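Local structure of hypothetical protein aq_1447 (Aquifex aeolicus, 1YVU) at residues T321-N329 and F339-V347. The protein uses short single-stranded DNA guides to bind complementary RNA targets and cleaves them with the help of divalent metal ions. Residues are numbered along the deposited sequence; the frame is centred on the assembly and turned at random.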
ATOM      1  N   THR A 321      -8.247 -24.863 -10.254  1.00 31.68           N
ATOM      2  CA  THR A 321      -8.840 -25.395 -11.465  1.00 26.01           C
ATOM      3  C   THR A 321      -9.823 -24.432 -12.082  1.00 32.51           C
ATOM      4  O   THR A 321     -10.760 -23.954 -11.428  1.00 30.92           O
ATOM      5  CB  THR A 321      -9.495 -26.774 -11.241  1.00 25.58           C
ATOM      6  OG1 THR A 321      -8.508 -27.678 -10.709  1.00 26.62           O
ATOM      7  CG2 THR A 321     -10.029 -27.337 -12.566  1.00 14.14           C
ATOM      8  N   VAL A 322      -9.522 -24.119 -13.337  1.00 32.08           N
ATOM      9  CA  VAL A 322     -10.316 -23.240 -14.172  1.00 32.59           C
ATOM     10  C   VAL A 322     -10.916 -24.008 -15.361  1.00 29.25           C
ATOM     11  O   VAL A 322     -10.404 -25.056 -15.756  1.00 30.43           O
ATOM     12  CB  VAL A 322      -9.452 -22.068 -14.693  1.00 29.00           C
ATOM     13  CG1 VAL A 322      -8.774 -21.332 -13.529  1.00 26.57           C
ATOM     14  CG2 VAL A 322      -8.424 -22.544 -15.758  1.00 27.15           C
ATOM     15  N   LEU A 323     -11.983 -23.473 -15.937  1.00 31.77           N
ATOM     16  CA  LEU A 323     -12.631 -24.096 -17.085  1.00 38.43           C
ATOM     17  C   LEU A 323     -13.182 -23.100 -18.099  1.00 36.64           C
ATOM     18  O   LEU A 323     -13.509 -21.977 -17.740  1.00 32.28           O
ATOM     19  CB  LEU A 323     -13.723 -25.089 -16.638  1.00 33.28           C
ATOM     20  CG  LEU A 323     -14.766 -24.877 -15.527  1.00 31.95           C
ATOM     21  CD1 LEU A 323     -15.656 -23.646 -15.723  1.00 29.56           C
ATOM     22  CD2 LEU A 323     -15.621 -26.142 -15.458  1.00 33.12           C
ATOM     23  N   ASP A 324     -13.286 -23.525 -19.358  1.00 39.85           N
ATOM     24  CA  ASP A 324     -13.819 -22.679 -20.430  1.00 44.83           C
ATOM     25  C   ASP A 324     -15.344 -22.869 -20.651  1.00 49.44           C
ATOM     26  O   ASP A 324     -16.024 -23.455 -19.795  1.00 53.30           O
ATOM     27  CB  ASP A 324     -13.001 -22.856 -21.723  1.00 40.16           C
ATOM     28  CG  ASP A 324     -13.268 -24.171 -22.447  1.00 39.72           C
ATOM     29  OD1 ASP A 324     -13.681 -25.181 -21.837  1.00 39.41           O
ATOM     30  OD2 ASP A 324     -13.046 -24.184 -23.661  1.00 38.88           O
ATOM     31  N   ALA A 325     -15.876 -22.333 -21.760  1.00 47.59           N
ATOM     32  CA  ALA A 325     -17.307 -22.413 -22.084  1.00 48.50           C
ATOM     33  C   ALA A 325     -17.771 -23.798 -22.449  1.00 49.35           C
ATOM     34  O   ALA A 325     -18.961 -24.101 -22.339  1.00 51.84           O
ATOM     35  CB  ALA A 325     -17.660 -21.458 -23.170  1.00 52.32           C
ATOM     36  N   LYS A 326     -16.833 -24.620 -22.916  1.00 58.43           N
ATOM     37  CA  LYS A 326     -17.143 -25.998 -23.262  1.00 62.84           C
ATOM     38  C   LYS A 326     -16.970 -26.879 -22.009  1.00 60.68           C
ATOM     39  O   LYS A 326     -17.610 -27.940 -21.862  1.00 62.01           O
ATOM     40  CB  LYS A 326     -16.296 -26.488 -24.442  1.00 63.91           C
ATOM     41  CG  LYS A 326     -17.181 -27.099 -25.529  1.00 68.00           C
ATOM     42  CD  LYS A 326     -16.445 -27.909 -26.578  1.00 66.31           C
ATOM     43  CE  LYS A 326     -17.433 -28.740 -27.394  1.00 65.74           C
ATOM     44  NZ  LYS A 326     -16.704 -29.568 -28.384  1.00 66.40           N
ATOM     45  N   GLY A 327     -16.159 -26.373 -21.083  1.00 56.82           N
ATOM     46  CA  GLY A 327     -15.924 -27.066 -19.839  1.00 51.45           C
ATOM     47  C   GLY A 327     -14.641 -27.850 -19.762  1.00 51.46           C
ATOM     48  O   GLY A 327     -14.627 -28.869 -19.080  1.00 50.83           O
ATOM     49  N   LYS A 328     -13.583 -27.403 -20.445  1.00 49.16           N
ATOM     50  CA  LYS A 328     -12.290 -28.099 -20.386  1.00 54.54           C
ATOM     51  C   LYS A 328     -11.573 -27.724 -19.087  1.00 52.81           C
ATOM     52  O   LYS A 328     -11.409 -26.554 -18.788  1.00 45.94           O
ATOM     53  CB  LYS A 328     -11.423 -27.789 -21.616  1.00 62.92           C
ATOM     54  CG  LYS A 328     -11.593 -28.786 -22.780  1.00 74.07           C
ATOM     55  CD  LYS A 328     -10.836 -28.349 -24.043  1.00 73.46           C
ATOM     56  CE  LYS A 328     -11.304 -29.142 -25.282  1.00 88.84           C
ATOM     57  NZ  LYS A 328     -10.888 -28.533 -26.599  1.00 87.19           N
ATOM     58  N   ASN A 329     -11.202 -28.735 -18.304  1.00 52.91           N
ATOM     59  CA  ASN A 329     -10.551 -28.529 -17.017  1.00 55.05           C
ATOM     60  C   ASN A 329      -9.063 -28.701 -17.104  1.00 56.93           C
ATOM     61  O   ASN A 329      -8.586 -29.586 -17.813  1.00 62.66           O
ATOM     62  CB  ASN A 329     -11.021 -29.557 -15.971  1.00 56.41           C
ATOM     63  CG  ASN A 329     -12.463 -30.002 -16.157  1.00 66.61           C
ATOM     64  OD1 ASN A 329     -13.326 -29.214 -16.546  1.00 72.60           O
ATOM     65  ND2 ASN A 329     -12.735 -31.276 -15.848  1.00 70.58           N
ATOM     66  N   PHE A 339      -4.048 -24.888 -23.069  1.00 45.76           N
ATOM     67  CA  PHE A 339      -5.408 -24.592 -22.617  1.00 34.62           C
ATOM     68  C   PHE A 339      -5.916 -23.329 -23.314  1.00 33.80           C
ATOM     69  O   PHE A 339      -6.978 -23.340 -23.917  1.00 33.58           O
ATOM     70  CB  PHE A 339      -5.497 -24.475 -21.077  1.00 31.86           C
ATOM     71  CG  PHE A 339      -6.884 -24.115 -20.561  1.00 32.41           C
ATOM     72  CD1 PHE A 339      -7.987 -24.952 -20.805  1.00 31.95           C
ATOM     73  CD2 PHE A 339      -7.117 -22.867 -19.946  1.00 27.66           C
ATOM     74  CE1 PHE A 339      -9.312 -24.535 -20.457  1.00 32.60           C
ATOM     75  CE2 PHE A 339      -8.437 -22.447 -19.595  1.00 25.47           C
ATOM     76  CZ  PHE A 339      -9.530 -23.276 -19.855  1.00 23.44           C
ATOM     77  N   LEU A 340      -5.075 -22.306 -23.371  1.00 33.59           N
ATOM     78  CA  LEU A 340      -5.468 -21.054 -23.998  1.00 32.44           C
ATOM     79  C   LEU A 340      -5.543 -21.098 -25.516  1.00 36.01           C
ATOM     80  O   LEU A 340      -6.018 -20.146 -26.132  1.00 34.53           O
ATOM     81  CB  LEU A 340      -4.548 -19.926 -23.549  1.00 34.94           C
ATOM     82  CG  LEU A 340      -4.741 -19.382 -22.132  1.00 36.09           C
ATOM     83  CD1 LEU A 340      -3.504 -18.561 -21.764  1.00 43.03           C
ATOM     84  CD2 LEU A 340      -6.049 -18.567 -21.996  1.00 32.17           C
ATOM     85  N   GLU A 341      -5.053 -22.182 -26.114  1.00 32.02           N
ATOM     86  CA  GLU A 341      -5.091 -22.328 -27.561  1.00 32.59           C
ATOM     87  C   GLU A 341      -6.426 -22.914 -27.902  1.00 34.73           C
ATOM     88  O   GLU A 341      -7.173 -22.353 -28.695  1.00 30.65           O
ATOM     89  CB  GLU A 341      -3.974 -23.251 -28.071  1.00 40.37           C
ATOM     90  CG  GLU A 341      -2.639 -22.558 -28.424  1.00 47.58           C
ATOM     91  CD  GLU A 341      -1.487 -23.522 -28.796  1.00 49.91           C
ATOM     92  OE1 GLU A 341      -1.623 -24.295 -29.779  1.00 52.04           O
ATOM     93  OE2 GLU A 341      -0.434 -23.480 -28.111  1.00 43.79           O
ATOM     94  N   LEU A 342      -6.766 -23.952 -27.145  1.00 38.25           N
ATOM     95  CA  LEU A 342      -7.991 -24.724 -27.313  1.00 44.75           C
ATOM     96  C   LEU A 342      -9.279 -24.224 -26.656  1.00 45.77           C
ATOM     97  O   LEU A 342     -10.370 -24.652 -27.046  1.00 40.75           O
ATOM     98  CB  LEU A 342      -7.716 -26.164 -26.866  1.00 51.72           C
ATOM     99  CG  LEU A 342      -6.859 -27.037 -27.796  1.00 55.39           C
ATOM    100  CD1 LEU A 342      -6.214 -28.205 -27.030  1.00 56.52           C
ATOM    101  CD2 LEU A 342      -7.738 -27.559 -28.931  1.00 58.41           C
ATOM    102  N   CYS A 343      -9.150 -23.321 -25.682  1.00 42.63           N
ATOM    103  CA  CYS A 343     -10.294 -22.778 -24.934  1.00 44.46           C
ATOM    104  C   CYS A 343     -11.328 -21.912 -25.679  1.00 49.63           C
ATOM    105  O   CYS A 343     -10.985 -21.034 -26.475  1.00 54.50           O
ATOM    106  CB  CYS A 343      -9.816 -22.006 -23.700  1.00 44.22           C
ATOM    107  SG  CYS A 343      -9.303 -20.322 -24.072  1.00 33.15           S
ATOM    108  N   ARG A 344     -12.599 -22.155 -25.362  1.00 50.96           N
ATOM    109  CA  ARG A 344     -13.733 -21.420 -25.919  1.00 53.10           C
ATOM    110  C   ARG A 344     -14.170 -20.442 -24.795  1.00 53.82           C
ATOM    111  O   ARG A 344     -14.569 -20.885 -23.721  1.00 58.94           O
ATOM    112  CB  ARG A 344     -14.850 -22.416 -26.272  1.00 52.32           C
ATOM    113  CG  ARG A 344     -16.185 -21.880 -26.789  1.00 54.29           C
ATOM    114  CD  ARG A 344     -17.115 -23.077 -26.790  1.00 70.42           C
ATOM    115  NE  ARG A 344     -18.513 -22.827 -27.143  1.00 77.97           N
ATOM    116  CZ  ARG A 344     -19.521 -23.668 -26.882  1.00 83.62           C
ATOM    117  NH1 ARG A 344     -19.309 -24.818 -26.253  1.00 82.31           N
ATOM    118  NH2 ARG A 344     -20.747 -23.386 -27.302  1.00 83.85           N
ATOM    119  N   PRO A 345     -14.056 -19.116 -25.017  1.00 49.07           N
ATOM    120  CA  PRO A 345     -14.438 -18.101 -24.011  1.00 50.13           C
ATOM    121  C   PRO A 345     -15.944 -18.001 -23.677  1.00 49.67           C
ATOM    122  O   PRO A 345     -16.773 -18.665 -24.279  1.00 54.16           O
ATOM    123  CB  PRO A 345     -13.947 -16.800 -24.652  1.00 52.99           C
ATOM    124  CG  PRO A 345     -12.865 -17.257 -25.566  1.00 47.44           C
ATOM    125  CD  PRO A 345     -13.437 -18.462 -26.183  1.00 39.69           C
ATOM    126  N   PHE A 346     -16.285 -17.188 -22.683  1.00 45.10           N
ATOM    127  CA  PHE A 346     -17.674 -16.968 -22.326  1.00 44.67           C
ATOM    128  C   PHE A 346     -17.983 -15.642 -22.971  1.00 46.48           C
ATOM    129  O   PHE A 346     -17.688 -14.591 -22.421  1.00 48.22           O
ATOM    130  CB  PHE A 346     -17.849 -16.866 -20.812  1.00 44.15           C
ATOM    131  CG  PHE A 346     -17.606 -18.147 -20.093  1.00 41.00           C
ATOM    132  CD1 PHE A 346     -16.316 -18.491 -19.682  1.00 45.29           C
ATOM    133  CD2 PHE A 346     -18.674 -19.019 -19.813  1.00 45.71           C
ATOM    134  CE1 PHE A 346     -16.090 -19.691 -18.995  1.00 45.26           C
ATOM    135  CE2 PHE A 346     -18.472 -20.220 -19.130  1.00 43.61           C
ATOM    136  CZ  PHE A 346     -17.180 -20.564 -18.718  1.00 48.53           C
ATOM    137  N   VAL A 347     -18.549 -15.702 -24.162  1.00 52.15           N
ATOM    138  CA  VAL A 347     -18.870 -14.506 -24.935  1.00 54.53           C
ATOM    139  C   VAL A 347     -19.917 -13.510 -24.406  1.00 52.60           C
ATOM    140  O   VAL A 347     -21.064 -13.866 -24.150  1.00 54.29           O
ATOM    141  CB  VAL A 347     -19.183 -14.888 -26.407  1.00 55.70           C
ATOM    142  CG1 VAL A 347     -17.926 -15.445 -27.060  1.00 57.98           C
ATOM    143  CG2 VAL A 347     -20.325 -15.927 -26.477  1.00 58.96           C
TER
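Phe339, Arg344, Ala325 and Asp324 carry this joint between linker L2 and the start of the Mid domain. The Phe339 ring, its CG anti to the backbone N (chi1 178°), reaches from helix 337-342 into the turn of 321-329. Its rim meets the backbone N of Asp324 edge-on, Phe339 CE2 lies 3.8 Å from Val322 CG2, and CE1 approaches the O and CB of Lys328. Where the chain leaves the helix, at Cys343 and Arg344, the Asp324 carboxylate bridges the two segments. Asp324 OD2 accepts the N-H of Arg344 through its anti lone pair in an almost straight bond (2.7 Å, 176°). Asp324 OD1 turns back to its own loop, taking Lys328 N at 2.6 Å and, weakly, the N-H groups of Lys326 and Gly327. Arg344 O receives Ala325 N at 2.8 Å, so Arg344 is bound through both its N-H and its C=O. The extended Arg344 chain passes the CB of Ala325 and brings NH1 to Lys326 CG. The Phe346 ring lays one face, near its rim, against Ala325 CA. Asp324 grips Arg344 by the main chain, its OD2 6.6 Å from Arg344 NE; backbone N-H groups on both its oxygens would probably stabilise the buried carboxylate as an anion.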